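Local coordinates for outer membrane protein assembly factor BamA (Haemophilus ducreyi, PDB 4K3C) that probably assembles and inserts beta-barrel proteins into the outer membrane as the BamA subunit of the Bam complex, at residues V134-P139 against I150-K155; N344-V349 against F386-S391; L373-S378 against G428-N433. All coordinates share one frame; numbering follows the deposited sequence.

Contact 1 of 3, residues V134-P139 against I150-K155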
ATOM      1  N   VAL A 134      27.331  -0.797   8.759  1.00 80.72           N
ATOM      2  CA  VAL A 134      27.196   0.288   9.681  1.00 82.79           C
ATOM      3  C   VAL A 134      27.828  -0.178  10.961  1.00 94.85           C
ATOM      4  O   VAL A 134      27.519  -1.249  11.429  1.00106.96           O
ATOM      5  CB  VAL A 134      25.754   0.578   9.911  1.00 80.95           C
ATOM      6  CG1 VAL A 134      25.614   1.778  10.758  1.00 82.40           C
ATOM      7  CG2 VAL A 134      25.090   0.791   8.615  1.00 59.03           C
ATOM      8  N   GLU A 135      28.733   0.600  11.524  1.00 92.74           N
ATOM      9  CA  GLU A 135      29.344   0.220  12.781  1.00 96.07           C
ATOM     10  C   GLU A 135      29.646   1.436  13.608  1.00 95.30           C
ATOM     11  O   GLU A 135      30.049   2.444  13.080  1.00 94.13           O
ATOM     12  CB  GLU A 135      30.612  -0.576  12.543  1.00100.17           C
ATOM     13  CG  GLU A 135      31.385  -0.165  11.341  1.00106.44           C
ATOM     14  CD  GLU A 135      32.775  -0.751  11.321  1.00115.10           C
ATOM     15  OE1 GLU A 135      32.980  -1.793  10.671  1.00113.63           O
ATOM     16  OE2 GLU A 135      33.664  -0.165  11.958  1.00120.42           O
ATOM     17  N   MET A 136      29.448   1.336  14.913  1.00 95.22           N
ATOM     18  CA  MET A 136      29.622   2.475  15.792  1.00103.77           C
ATOM     19  C   MET A 136      30.818   2.357  16.711  1.00115.55           C
ATOM     20  O   MET A 136      31.327   1.279  16.957  1.00 77.27           O
ATOM     21  CB  MET A 136      28.372   2.687  16.627  1.00110.77           C
ATOM     22  CG  MET A 136      28.242   1.711  17.760  1.00117.95           C
ATOM     23  SD  MET A 136      27.865   2.489  19.323  1.00131.33           S
ATOM     24  CE  MET A 136      26.101   2.675  19.192  1.00132.65           C
ATOM     25  N   SER A 137      31.250   3.501  17.218  1.00128.92           N
ATOM     26  CA  SER A 137      32.478   3.595  17.993  1.00 68.61           C
ATOM     27  C   SER A 137      32.214   4.385  19.269  1.00 78.16           C
ATOM     28  O   SER A 137      31.336   5.245  19.296  1.00 91.83           O
ATOM     29  CB  SER A 137      33.560   4.305  17.179  1.00 82.12           C
ATOM     30  OG  SER A 137      33.730   3.712  15.901  1.00 95.78           O
ATOM     31  N   MET A 138      32.991   4.123  20.314  1.00149.66           N
ATOM     32  CA  MET A 138      32.821   4.841  21.574  1.00139.70           C
ATOM     33  C   MET A 138      34.012   5.689  22.057  1.00132.91           C
ATOM     34  O   MET A 138      34.131   5.908  23.266  1.00135.12           O
ATOM     35  CB  MET A 138      32.465   3.840  22.677  1.00142.87           C
ATOM     36  CG  MET A 138      31.076   3.251  22.563  1.00142.53           C
ATOM     37  SD  MET A 138      29.820   4.285  23.345  1.00104.90           S
ATOM     38  CE  MET A 138      28.362   3.304  23.027  1.00 84.50           C
ATOM     39  N   PRO A 139      34.873   6.193  21.137  1.00125.06           N
ATOM     40  CA  PRO A 139      36.152   6.738  21.619  1.00129.69           C
ATOM     41  C   PRO A 139      35.959   7.937  22.542  1.00131.93           C
ATOM     42  O   PRO A 139      34.992   8.682  22.381  1.00130.27           O
ATOM     43  CB  PRO A 139      36.863   7.153  20.332  1.00125.93           C
ATOM     44  CG  PRO A 139      35.760   7.493  19.403  1.00115.05           C
ATOM     45  CD  PRO A 139      34.649   6.543  19.720  1.00115.33           C
ATOM     46  N   ILE A 150      30.563   9.521  19.631  1.00 85.97           N
ATOM     47  CA  ILE A 150      30.127   8.274  19.016  1.00 93.40           C
ATOM     48  C   ILE A 150      30.074   8.376  17.476  1.00 95.74           C
ATOM     49  O   ILE A 150      29.191   9.030  16.905  1.00 93.45           O
ATOM     50  CB  ILE A 150      28.789   7.798  19.615  1.00 95.93           C
ATOM     51  CG1 ILE A 150      28.108   6.782  18.695  1.00 98.01           C
ATOM     52  CG2 ILE A 150      27.876   8.983  19.885  1.00 95.23           C
ATOM     53  CD1 ILE A 150      26.797   6.271  19.245  1.00103.10           C
ATOM     54  N   ILE A 151      31.041   7.733  16.818  1.00 95.70           N
ATOM     55  CA  ILE A 151      31.183   7.800  15.361  1.00 91.84           C
ATOM     56  C   ILE A 151      30.439   6.665  14.657  1.00 87.03           C
ATOM     57  O   ILE A 151      30.370   5.548  15.166  1.00 92.18           O
ATOM     58  CB  ILE A 151      32.681   7.795  14.925  1.00104.49           C
ATOM     59  CG1 ILE A 151      33.058   6.485  14.218  1.00107.06           C
ATOM     60  CG2 ILE A 151      33.593   8.059  16.115  1.00104.58           C
ATOM     61  CD1 ILE A 151      34.544   6.330  13.937  1.00109.96           C
ATOM     62  N   TYR A 152      29.870   6.956  13.493  1.00 80.73           N
ATOM     63  CA  TYR A 152      29.257   5.909  12.683  1.00 83.80           C
ATOM     64  C   TYR A 152      30.007   5.751  11.366  1.00 83.82           C
ATOM     65  O   TYR A 152      30.026   6.662  10.541  1.00 89.98           O
ATOM     66  CB  TYR A 152      27.782   6.201  12.424  1.00 84.57           C
ATOM     67  CG  TYR A 152      26.871   5.971  13.612  1.00 88.20           C
ATOM     68  CD1 TYR A 152      26.821   6.880  14.661  1.00 91.40           C
ATOM     69  CD2 TYR A 152      26.040   4.859  13.671  1.00 89.65           C
ATOM     70  CE1 TYR A 152      25.979   6.678  15.741  1.00 95.27           C
ATOM     71  CE2 TYR A 152      25.194   4.649  14.750  1.00 92.15           C
ATOM     72  CZ  TYR A 152      25.168   5.561  15.780  1.00 94.62           C
ATOM     73  OH  TYR A 152      24.331   5.360  16.854  1.00 95.45           O
ATOM     74  N   LYS A 153      30.631   4.591  11.184  1.00 75.18           N
ATOM     75  CA  LYS A 153      31.433   4.308  10.002  1.00 68.42           C
ATOM     76  C   LYS A 153      30.637   3.449   9.044  1.00 70.26           C
ATOM     77  O   LYS A 153      30.373   2.278   9.322  1.00 79.53           O
ATOM     78  CB  LYS A 153      32.735   3.603  10.395  1.00 73.66           C
ATOM     79  CG  LYS A 153      33.641   3.188   9.242  1.00 67.25           C
ATOM     80  CD  LYS A 153      35.107   3.483   9.566  1.00 75.53           C
ATOM     81  CE  LYS A 153      36.050   2.534   8.835  1.00 79.84           C
ATOM     82  NZ  LYS A 153      35.866   1.115   9.269  1.00 83.73           N
ATOM     83  N   ILE A 154      30.246   4.031   7.913  1.00 66.66           N
ATOM     84  CA  ILE A 154      29.453   3.291   6.938  1.00 58.51           C
ATOM     85  C   ILE A 154      30.204   2.963   5.639  1.00 70.84           C
ATOM     86  O   ILE A 154      31.149   3.650   5.251  1.00 72.36           O
ATOM     87  CB  ILE A 154      28.088   3.979   6.666  1.00 67.56           C
ATOM     88  CG1 ILE A 154      27.944   4.370   5.201  1.00 72.56           C
ATOM     89  CG2 ILE A 154      27.925   5.197   7.555  1.00 69.38           C
ATOM     90  CD1 ILE A 154      28.513   5.705   4.863  1.00 75.61           C
ATOM     91  N   LYS A 155      29.792   1.869   5.005  1.00 71.41           N
ATOM     92  CA  LYS A 155      30.206   1.542   3.649  1.00 71.99           C
ATOM     93  C   LYS A 155      29.019   1.805   2.733  1.00 69.82           C
ATOM     94  O   LYS A 155      27.991   1.134   2.834  1.00 72.02           O
ATOM     95  CB  LYS A 155      30.634   0.076   3.553  1.00 74.08           C
ATOM     96  CG  LYS A 155      31.034  -0.377   2.157  1.00 79.17           C
ATOM     97  CD  LYS A 155      32.343   0.257   1.738  1.00 91.64           C
ATOM     98  CE  LYS A 155      32.521   0.254   0.222  1.00 97.09           C
ATOM     99  NZ  LYS A 155      33.835   0.862  -0.175  1.00 96.92           N
TER

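Contact 2 of 3, residues N344-V349 against F386-S391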
ATOM      1  N   ASN A 344     -13.465  20.757 -18.269  1.00 46.39           N
ATOM      2  CA  ASN A 344     -14.013  19.531 -17.636  1.00 55.85           C
ATOM      3  C   ASN A 344     -14.903  19.561 -16.349  1.00 78.74           C
ATOM      4  O   ASN A 344     -15.975  18.930 -16.354  1.00 78.05           O
ATOM      5  CB  ASN A 344     -12.907  18.491 -17.490  1.00 41.82           C
ATOM      6  CG  ASN A 344     -12.674  17.749 -18.769  1.00 50.04           C
ATOM      7  OD1 ASN A 344     -13.561  17.687 -19.630  1.00 54.53           O
ATOM      8  ND2 ASN A 344     -11.483  17.176 -18.915  1.00 54.60           N
ATOM      9  N   LYS A 345     -14.456  20.217 -15.267  1.00 60.93           N
ATOM     10  CA  LYS A 345     -15.333  20.529 -14.103  1.00 54.14           C
ATOM     11  C   LYS A 345     -16.136  19.377 -13.463  1.00 49.91           C
ATOM     12  O   LYS A 345     -17.376  19.337 -13.562  1.00 41.14           O
ATOM     13  CB  LYS A 345     -16.320  21.657 -14.453  1.00 45.52           C
ATOM     14  CG  LYS A 345     -15.930  23.024 -13.936  1.00 53.84           C
ATOM     15  CD  LYS A 345     -16.850  24.100 -14.493  1.00 62.78           C
ATOM     16  CE  LYS A 345     -16.363  25.492 -14.137  1.00 61.37           C
ATOM     17  NZ  LYS A 345     -17.146  26.091 -13.028  1.00 59.25           N
ATOM     18  N   TYR A 346     -15.452  18.469 -12.774  1.00 39.26           N
ATOM     19  CA  TYR A 346     -16.129  17.309 -12.192  1.00 40.18           C
ATOM     20  C   TYR A 346     -15.449  16.871 -10.890  1.00 51.17           C
ATOM     21  O   TYR A 346     -14.419  17.434 -10.491  1.00 50.87           O
ATOM     22  CB  TYR A 346     -16.134  16.157 -13.194  1.00 46.91           C
ATOM     23  CG  TYR A 346     -14.743  15.603 -13.490  1.00 54.75           C
ATOM     24  CD1 TYR A 346     -13.891  16.239 -14.401  1.00 58.62           C
ATOM     25  CD2 TYR A 346     -14.276  14.455 -12.853  1.00 52.99           C
ATOM     26  CE1 TYR A 346     -12.615  15.747 -14.673  1.00 56.36           C
ATOM     27  CE2 TYR A 346     -12.998  13.957 -13.122  1.00 61.34           C
ATOM     28  CZ  TYR A 346     -12.173  14.608 -14.035  1.00 56.24           C
ATOM     29  OH  TYR A 346     -10.915  14.109 -14.306  1.00 49.27           O
ATOM     30  N   TYR A 347     -16.022  15.873 -10.219  1.00 55.94           N
ATOM     31  CA  TYR A 347     -15.401  15.326  -9.010  1.00 50.43           C
ATOM     32  C   TYR A 347     -15.625  13.843  -8.891  1.00 50.05           C
ATOM     33  O   TYR A 347     -16.603  13.323  -9.406  1.00 59.55           O
ATOM     34  CB  TYR A 347     -15.901  16.014  -7.740  1.00 41.98           C
ATOM     35  CG  TYR A 347     -17.396  16.083  -7.609  1.00 46.46           C
ATOM     36  CD1 TYR A 347     -18.132  15.000  -7.121  1.00 39.99           C
ATOM     37  CD2 TYR A 347     -18.083  17.248  -7.948  1.00 52.76           C
ATOM     38  CE1 TYR A 347     -19.528  15.073  -6.983  1.00 36.09           C
ATOM     39  CE2 TYR A 347     -19.467  17.329  -7.818  1.00 55.74           C
ATOM     40  CZ  TYR A 347     -20.186  16.240  -7.340  1.00 49.29           C
ATOM     41  OH  TYR A 347     -21.554  16.340  -7.226  1.00 51.86           O
ATOM     42  N   GLN A 348     -14.708  13.166  -8.212  1.00 37.46           N
ATOM     43  CA  GLN A 348     -14.826  11.736  -8.004  1.00 37.79           C
ATOM     44  C   GLN A 348     -14.605  11.429  -6.517  1.00 42.15           C
ATOM     45  O   GLN A 348     -13.836  12.107  -5.863  1.00 51.78           O
ATOM     46  CB  GLN A 348     -13.831  10.976  -8.892  1.00 37.58           C
ATOM     47  CG  GLN A 348     -13.724  11.517 -10.322  1.00 51.72           C
ATOM     48  CD  GLN A 348     -13.121  10.516 -11.315  1.00 66.02           C
ATOM     49  OE1 GLN A 348     -11.944  10.614 -11.690  1.00 64.17           O
ATOM     50  NE2 GLN A 348     -13.936   9.558 -11.757  1.00 74.84           N
ATOM     51  N   VAL A 349     -15.295  10.421  -5.987  1.00 42.61           N
ATOM     52  CA  VAL A 349     -15.126   9.995  -4.598  1.00 38.97           C
ATOM     53  C   VAL A 349     -15.341   8.484  -4.521  1.00 33.74           C
ATOM     54  O   VAL A 349     -16.231   7.970  -5.187  1.00 33.98           O
ATOM     55  CB  VAL A 349     -16.111  10.743  -3.659  1.00 49.91           C
ATOM     56  CG1 VAL A 349     -17.560  10.465  -4.047  1.00 38.05           C
ATOM     57  CG2 VAL A 349     -15.867  10.369  -2.207  1.00 55.52           C
ATOM     58  N   PHE A 386     -16.617  11.294 -20.571  1.00 49.84           N
ATOM     59  CA  PHE A 386     -17.028   9.895 -20.785  1.00 50.87           C
ATOM     60  C   PHE A 386     -15.950   8.838 -20.586  1.00 44.81           C
ATOM     61  O   PHE A 386     -16.248   7.671 -20.312  1.00 40.24           O
ATOM     62  CB  PHE A 386     -17.660   9.708 -22.165  1.00 55.37           C
ATOM     63  CG  PHE A 386     -16.749  10.057 -23.319  1.00 52.86           C
ATOM     64  CD1 PHE A 386     -15.821   9.148 -23.800  1.00 40.17           C
ATOM     65  CD2 PHE A 386     -16.859  11.288 -23.953  1.00 61.20           C
ATOM     66  CE1 PHE A 386     -15.008   9.472 -24.876  1.00 45.67           C
ATOM     67  CE2 PHE A 386     -16.040  11.621 -25.032  1.00 54.80           C
ATOM     68  CZ  PHE A 386     -15.116  10.715 -25.493  1.00 42.89           C
ATOM     69  N   TYR A 387     -14.701   9.238 -20.734  1.00 32.44           N
ATOM     70  CA  TYR A 387     -13.594   8.309 -20.575  1.00 40.00           C
ATOM     71  C   TYR A 387     -13.194   8.170 -19.124  1.00 38.23           C
ATOM     72  O   TYR A 387     -12.196   7.533 -18.811  1.00 42.76           O
ATOM     73  CB  TYR A 387     -12.390   8.764 -21.402  1.00 45.82           C
ATOM     74  CG  TYR A 387     -11.960  10.211 -21.204  1.00 40.49           C
ATOM     75  CD1 TYR A 387     -12.505  11.235 -21.968  1.00 41.25           C
ATOM     76  CD2 TYR A 387     -10.992  10.543 -20.271  1.00 32.80           C
ATOM     77  CE1 TYR A 387     -12.100  12.546 -21.800  1.00 46.60           C
ATOM     78  CE2 TYR A 387     -10.577  11.848 -20.095  1.00 38.10           C
ATOM     79  CZ  TYR A 387     -11.125  12.848 -20.864  1.00 49.15           C
ATOM     80  OH  TYR A 387     -10.702  14.153 -20.693  1.00 50.48           O
ATOM     81  N   GLN A 388     -13.974   8.795 -18.251  1.00 44.00           N
ATOM     82  CA  GLN A 388     -13.712   8.822 -16.823  1.00 42.76           C
ATOM     83  C   GLN A 388     -14.832   8.061 -16.119  1.00 51.27           C
ATOM     84  O   GLN A 388     -15.030   8.203 -14.915  1.00 56.11           O
ATOM     85  CB  GLN A 388     -13.708  10.273 -16.345  1.00 44.01           C
ATOM     86  CG  GLN A 388     -12.786  10.555 -15.193  1.00 58.76           C
ATOM     87  CD  GLN A 388     -11.351  10.746 -15.638  1.00 66.01           C
ATOM     88  OE1 GLN A 388     -11.044  10.668 -16.826  1.00 60.64           O
ATOM     89  NE2 GLN A 388     -10.463  11.001 -14.683  1.00 75.95           N
ATOM     90  N   LEU A 389     -15.574   7.264 -16.880  1.00 30.13           N
ATOM     91  CA  LEU A 389     -16.719   6.529 -16.341  1.00 38.42           C
ATOM     92  C   LEU A 389     -16.395   5.123 -15.781  1.00 40.10           C
ATOM     93  O   LEU A 389     -15.352   4.555 -16.057  1.00 43.07           O
ATOM     94  CB  LEU A 389     -17.819   6.429 -17.400  1.00 40.88           C
ATOM     95  CG  LEU A 389     -18.638   7.683 -17.685  1.00 32.17           C
ATOM     96  CD1 LEU A 389     -19.688   7.351 -18.688  1.00 33.22           C
ATOM     97  CD2 LEU A 389     -19.268   8.141 -16.422  1.00 32.04           C
ATOM     98  N   TYR A 390     -17.301   4.568 -14.985  1.00 47.18           N
ATOM     99  CA  TYR A 390     -17.064   3.268 -14.364  1.00 41.74           C
ATOM    100  C   TYR A 390     -17.738   2.107 -15.082  1.00 43.25           C
ATOM    101  O   TYR A 390     -18.738   2.256 -15.773  1.00 43.08           O
ATOM    102  CB  TYR A 390     -17.544   3.262 -12.925  1.00 43.10           C
ATOM    103  CG  TYR A 390     -17.029   4.396 -12.077  1.00 50.72           C
ATOM    104  CD1 TYR A 390     -15.675   4.547 -11.832  1.00 47.01           C
ATOM    105  CD2 TYR A 390     -17.905   5.297 -11.487  1.00 55.30           C
ATOM    106  CE1 TYR A 390     -15.206   5.557 -11.046  1.00 27.76           C
ATOM    107  CE2 TYR A 390     -17.433   6.329 -10.690  1.00 54.23           C
ATOM    108  CZ  TYR A 390     -16.076   6.448 -10.476  1.00 46.56           C
ATOM    109  OH  TYR A 390     -15.594   7.467  -9.685  1.00 47.02           O
ATOM    110  N   SER A 391     -17.167   0.934 -14.893  1.00 42.15           N
ATOM    111  CA  SER A 391     -17.736  -0.288 -15.397  1.00 33.65           C
ATOM    112  C   SER A 391     -17.286  -1.375 -14.424  1.00 39.59           C
ATOM    113  O   SER A 391     -16.306  -1.194 -13.694  1.00 48.22           O
ATOM    114  CB  SER A 391     -17.258  -0.570 -16.820  1.00 29.54           C
ATOM    115  OG  SER A 391     -15.895  -0.971 -16.846  1.00 47.73           O
TER

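Contact 3 of 3, residues L373-S378 against G428-N433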
ATOM      1  N   LEU A 373     -17.546   1.401  -3.376  1.00 31.23           N
ATOM      2  CA  LEU A 373     -18.515   2.382  -3.802  1.00 35.21           C
ATOM      3  C   LEU A 373     -17.774   3.463  -4.558  1.00 50.37           C
ATOM      4  O   LEU A 373     -16.772   3.991  -4.070  1.00 59.36           O
ATOM      5  CB  LEU A 373     -19.153   2.983  -2.569  1.00 55.21           C
ATOM      6  CG  LEU A 373     -20.667   3.083  -2.475  1.00 72.93           C
ATOM      7  CD1 LEU A 373     -21.032   3.347  -1.015  1.00 70.73           C
ATOM      8  CD2 LEU A 373     -21.199   4.196  -3.390  1.00 81.98           C
ATOM      9  N   ALA A 374     -18.262   3.787  -5.751  1.00 51.06           N
ATOM     10  CA  ALA A 374     -17.614   4.771  -6.620  1.00 38.19           C
ATOM     11  C   ALA A 374     -18.645   5.702  -7.211  1.00 46.86           C
ATOM     12  O   ALA A 374     -19.646   5.257  -7.758  1.00 62.53           O
ATOM     13  CB  ALA A 374     -16.885   4.084  -7.729  1.00 28.49           C
ATOM     14  N   TYR A 375     -18.390   6.995  -7.137  1.00 40.09           N
ATOM     15  CA  TYR A 375     -19.355   7.950  -7.631  1.00 36.95           C
ATOM     16  C   TYR A 375     -18.696   9.186  -8.213  1.00 40.08           C
ATOM     17  O   TYR A 375     -17.828   9.796  -7.592  1.00 41.71           O
ATOM     18  CB  TYR A 375     -20.303   8.354  -6.514  1.00 30.41           C
ATOM     19  CG  TYR A 375     -21.222   9.466  -6.904  1.00 31.36           C
ATOM     20  CD1 TYR A 375     -22.144   9.302  -7.917  1.00 44.47           C
ATOM     21  CD2 TYR A 375     -21.167  10.684  -6.265  1.00 42.17           C
ATOM     22  CE1 TYR A 375     -23.004  10.328  -8.280  1.00 46.40           C
ATOM     23  CE2 TYR A 375     -22.011  11.721  -6.616  1.00 45.25           C
ATOM     24  CZ  TYR A 375     -22.932  11.534  -7.619  1.00 48.68           C
ATOM     25  OH  TYR A 375     -23.770  12.565  -7.962  1.00 53.57           O
ATOM     26  N   THR A 376     -19.123   9.551  -9.415  1.00 42.29           N
ATOM     27  CA  THR A 376     -18.664  10.764 -10.058  1.00 41.73           C
ATOM     28  C   THR A 376     -19.861  11.624 -10.359  1.00 42.15           C
ATOM     29  O   THR A 376     -20.896  11.125 -10.775  1.00 44.69           O
ATOM     30  CB  THR A 376     -17.973  10.479 -11.429  1.00 44.22           C
ATOM     31  OG1 THR A 376     -17.055   9.392 -11.301  1.00 55.99           O
ATOM     32  CG2 THR A 376     -17.211  11.708 -11.935  1.00 34.24           C
ATOM     33  N   ASN A 377     -19.717  12.922 -10.155  1.00 48.57           N
ATOM     34  CA  ASN A 377     -20.553  13.867 -10.880  1.00 55.01           C
ATOM     35  C   ASN A 377     -19.822  15.133 -11.294  1.00 54.39           C
ATOM     36  O   ASN A 377     -18.651  15.347 -10.945  1.00 47.29           O
ATOM     37  CB  ASN A 377     -21.858  14.206 -10.160  1.00 50.16           C
ATOM     38  CG  ASN A 377     -23.035  14.293 -11.124  1.00 52.32           C
ATOM     39  OD1 ASN A 377     -23.303  15.340 -11.720  1.00 49.28           O
ATOM     40  ND2 ASN A 377     -23.724  13.178 -11.302  1.00 58.85           N
ATOM     41  N   SER A 378     -20.542  15.957 -12.045  1.00 48.21           N
ATOM     42  CA  SER A 378     -19.980  17.135 -12.661  1.00 56.44           C
ATOM     43  C   SER A 378     -20.790  18.346 -12.238  1.00 48.95           C
ATOM     44  O   SER A 378     -21.734  18.215 -11.479  1.00 46.09           O
ATOM     45  CB  SER A 378     -20.005  16.976 -14.182  1.00 60.40           C
ATOM     46  OG  SER A 378     -21.299  16.603 -14.631  1.00 57.53           O
ATOM     47  N   GLY A 428     -20.770   4.085 -16.580  1.00 39.51           N
ATOM     48  CA  GLY A 428     -21.671   4.877 -15.759  1.00 45.59           C
ATOM     49  C   GLY A 428     -20.959   5.644 -14.666  1.00 49.55           C
ATOM     50  O   GLY A 428     -19.781   5.394 -14.428  1.00 49.24           O
ATOM     51  N   ASN A 429     -21.669   6.563 -14.001  1.00 31.78           N
ATOM     52  CA  ASN A 429     -21.057   7.415 -12.981  1.00 33.99           C
ATOM     53  C   ASN A 429     -21.297   6.963 -11.540  1.00 37.92           C
ATOM     54  O   ASN A 429     -21.036   7.714 -10.584  1.00 40.51           O
ATOM     55  CB  ASN A 429     -21.487   8.875 -13.142  1.00 34.35           C
ATOM     56  CG  ASN A 429     -22.951   9.081 -12.823  1.00 40.52           C
ATOM     57  OD1 ASN A 429     -23.798   8.255 -13.170  1.00 45.51           O
ATOM     58  ND2 ASN A 429     -23.259  10.183 -12.159  1.00 33.72           N
ATOM     59  N   ALA A 430     -21.790   5.735 -11.389  1.00 30.73           N
ATOM     60  CA  ALA A 430     -22.075   5.168 -10.067  1.00 35.75           C
ATOM     61  C   ALA A 430     -21.907   3.667 -10.096  1.00 38.04           C
ATOM     62  O   ALA A 430     -22.522   2.980 -10.901  1.00 40.97           O
ATOM     63  CB  ALA A 430     -23.445   5.520  -9.619  1.00 31.17           C
ATOM     64  N   MET A 431     -21.054   3.172  -9.215  1.00 29.20           N
ATOM     65  CA  MET A 431     -20.727   1.767  -9.166  1.00 34.37           C
ATOM     66  C   MET A 431     -20.818   1.339  -7.701  1.00 41.38           C
ATOM     67  O   MET A 431     -20.417   2.085  -6.810  1.00 41.87           O
ATOM     68  CB  MET A 431     -19.317   1.532  -9.735  1.00 31.76           C
ATOM     69  CG  MET A 431     -18.814   0.116  -9.597  1.00 44.70           C
ATOM     70  SD  MET A 431     -17.605  -0.405 -10.826  1.00 27.63           S
ATOM     71  CE  MET A 431     -16.189   0.517 -10.289  1.00 29.13           C
ATOM     72  N   VAL A 432     -21.416   0.183  -7.446  1.00 28.59           N
ATOM     73  CA  VAL A 432     -21.282  -0.457  -6.159  1.00 29.32           C
ATOM     74  C   VAL A 432     -20.993  -1.919  -6.451  1.00 34.61           C
ATOM     75  O   VAL A 432     -21.537  -2.507  -7.393  1.00 38.00           O
ATOM     76  CB  VAL A 432     -22.542  -0.304  -5.245  1.00 38.95           C
ATOM     77  CG1 VAL A 432     -22.271  -0.874  -3.868  1.00 28.86           C
ATOM     78  CG2 VAL A 432     -22.954   1.149  -5.096  1.00 31.65           C
ATOM     79  N   ASN A 433     -20.101  -2.497  -5.667  1.00 27.89           N
ATOM     80  CA  ASN A 433     -19.832  -3.910  -5.774  1.00 27.80           C
ATOM     81  C   ASN A 433     -19.624  -4.427  -4.368  1.00 42.35           C
ATOM     82  O   ASN A 433     -19.285  -3.658  -3.466  1.00 42.14           O
ATOM     83  CB  ASN A 433     -18.586  -4.160  -6.613  1.00 35.12           C
ATOM     84  CG  ASN A 433     -17.310  -3.663  -5.934  1.00 39.06           C
ATOM     85  OD1 ASN A 433     -17.241  -2.532  -5.470  1.00 32.44           O
ATOM     86  ND2 ASN A 433     -16.304  -4.521  -5.863  1.00 47.21           N
TER

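Contact 1 of 3, residues V134-P139 against I150-K155
V134, E135 and M136 pair with I154, K153 and Y152 in the beta hairpin that closes the second POTRA domain of this construct. The strands run antiparallel. E135 and K153 form the hydrogen-bonded pair at its centre. K153 N reaches E135 O at 2.9 Å, with an N-H...O angle of 169°. The return bond, E135 N to K153 O at 3.2 Å, is more bent, and its donor stands above the carbonyl plane. The two side chains lie side by side on the solvent face of the hairpin. E135 OE2 and K153 NZ make a long salt bridge at 3.7 Å. K153 has CG opposite its backbone N (chi1 177°), then bends at chi2 and chi4, which turns NZ towards the carboxylate. A POTRA domain packs two helices on one side of a beta sheet. V134, M136, I150 and Y152 are on that inner side. M136 CB covers one face of the Y152 ring near its rim, 4.2 Å from CE2. V134 CG1 meets the edge of the same ring, 4.3 Å from CD2. The M136 chain is bent at chi2 and chi3. Its CE lands 3.7 Å from I150 CD1. Helix 119-125 covers Y152 and V134 through L125, and Y152 OH makes a weak hydrogen bond to V118 O. S137 N gives a weak bond to I151 O at 3.0 Å. S137 OG rests against CG1 and CD1 of I151. P139 arrives at about a right angle to I151, and its CG touches I151 CG2 at 4.0 Å. Strand 84-91 borders 150-155 on its other side through backbone bonds such as that between Y152 and R89.

Contact 2 of 3, residues N344-V349 against F386-S391
Q348 and Q388 meet through their side-chain amides, between the start of strand 346-358 and a loop that has no regular structure here. Q388 NE2 gives a weak hydrogen bond to Q348 OE1 at 3.4 Å. The bond is fairly straight, with an N-H...O angle of 161°. The two side chains cross at about a right angle, and their amide planes are 45° apart. Q348 is extended beyond CG and reaches across to the loop. Q388 is bent at chi2 (81°), which folds its amide over and lets CG as well as NE2 touch Q348. CG of Q388 lies 3.6 Å from Q348 OE1. The nitrogen of the Q348 amide is held separately: NE2 is hydrogen-bonded to T376 OG1 on the next strand. This probably sets which way the amide is turned. Y390 crosses Q348 at a slant, its ring turned only modestly from the plane of that amide. Its OH is 3.4 Å from Q348 NE2 and makes a weak hydrogen bond to the same T376 OG1. Y346 also reaches Q388, the two side chains crossing at about a right angle. Its OH is 3.2 Å from Q388 NE2, but the angle is too poor for a hydrogen bond. Y346 CE2 packs on Q388 CG at 4.0 Å. Further along, N344 and Y387 approach from opposite directions, and N344 ND2 lies 3.6 Å from Y387 OH. The N344 amide has firmer partners, OD1 bonding to Y285 OH and ND2 to D307 OD1. The contact is thus mostly a polar patch, with the strand contributing every second side chain from N344 to Q348. It is consistent with the Omp85 fold, in which the long sixth extracellular loop turns back into the barrel and lies against the inner wall.

Contact 3 of 3, residues L373-S378 against G428-N433
N429 has more surface buried here than any other residue of the two segments, and it ends the pairing of strands 366-378 and 430-440. Its CG sits between the backbone N and the carbonyl carbon (chi1 68°), which swings the amide towards the opposite strand. ND2 donates to T376 O at 2.9 Å, nearly along the C=O axis. The same ND2 also bonds to T467 OG1. N429 O receives T376 N at 2.9 Å, so backbone and side chain both grip T376. A374 comes next. It pairs with M431 through two bonds of 2.9 Å, A374 N to M431 O and M431 N to A374 O. CB of A374 lies 4.1 Å from CB of M431, on the face that also meets Y390. L373 is on the other face. Its CD2 touches V432 CG2 at 3.9 Å, the two side chains pointing the same way. Y375 follows on that face, its ring edge against A430 CB. These are two neighbouring staves of the barrel wall. Strand 346-358 continues the wall beyond 373-378, and strand 453-465 continues it beyond 430-433, where W465 packs on A430 and V432.

From the N terminus, contact 1 comes first and closes a short hairpin in a POTRA domain. It is complete before the others begin and lies about 43 Å from contact 2 at the nearest atoms. Contacts 2 and 3 belong to the barrel and cross. Contact 2 opens at 344-349, and contact 3 opens at 373-378 on the next strand. The chain then enters the long loop, where 386-391 closes contact 2, and rejoins the wall at 428-433 to close contact 3. The two touch directly: Y347 N probably bonds to N377 O, and Y390 N to G428 O. Together they tie three wall strands to the loop that joins two of them.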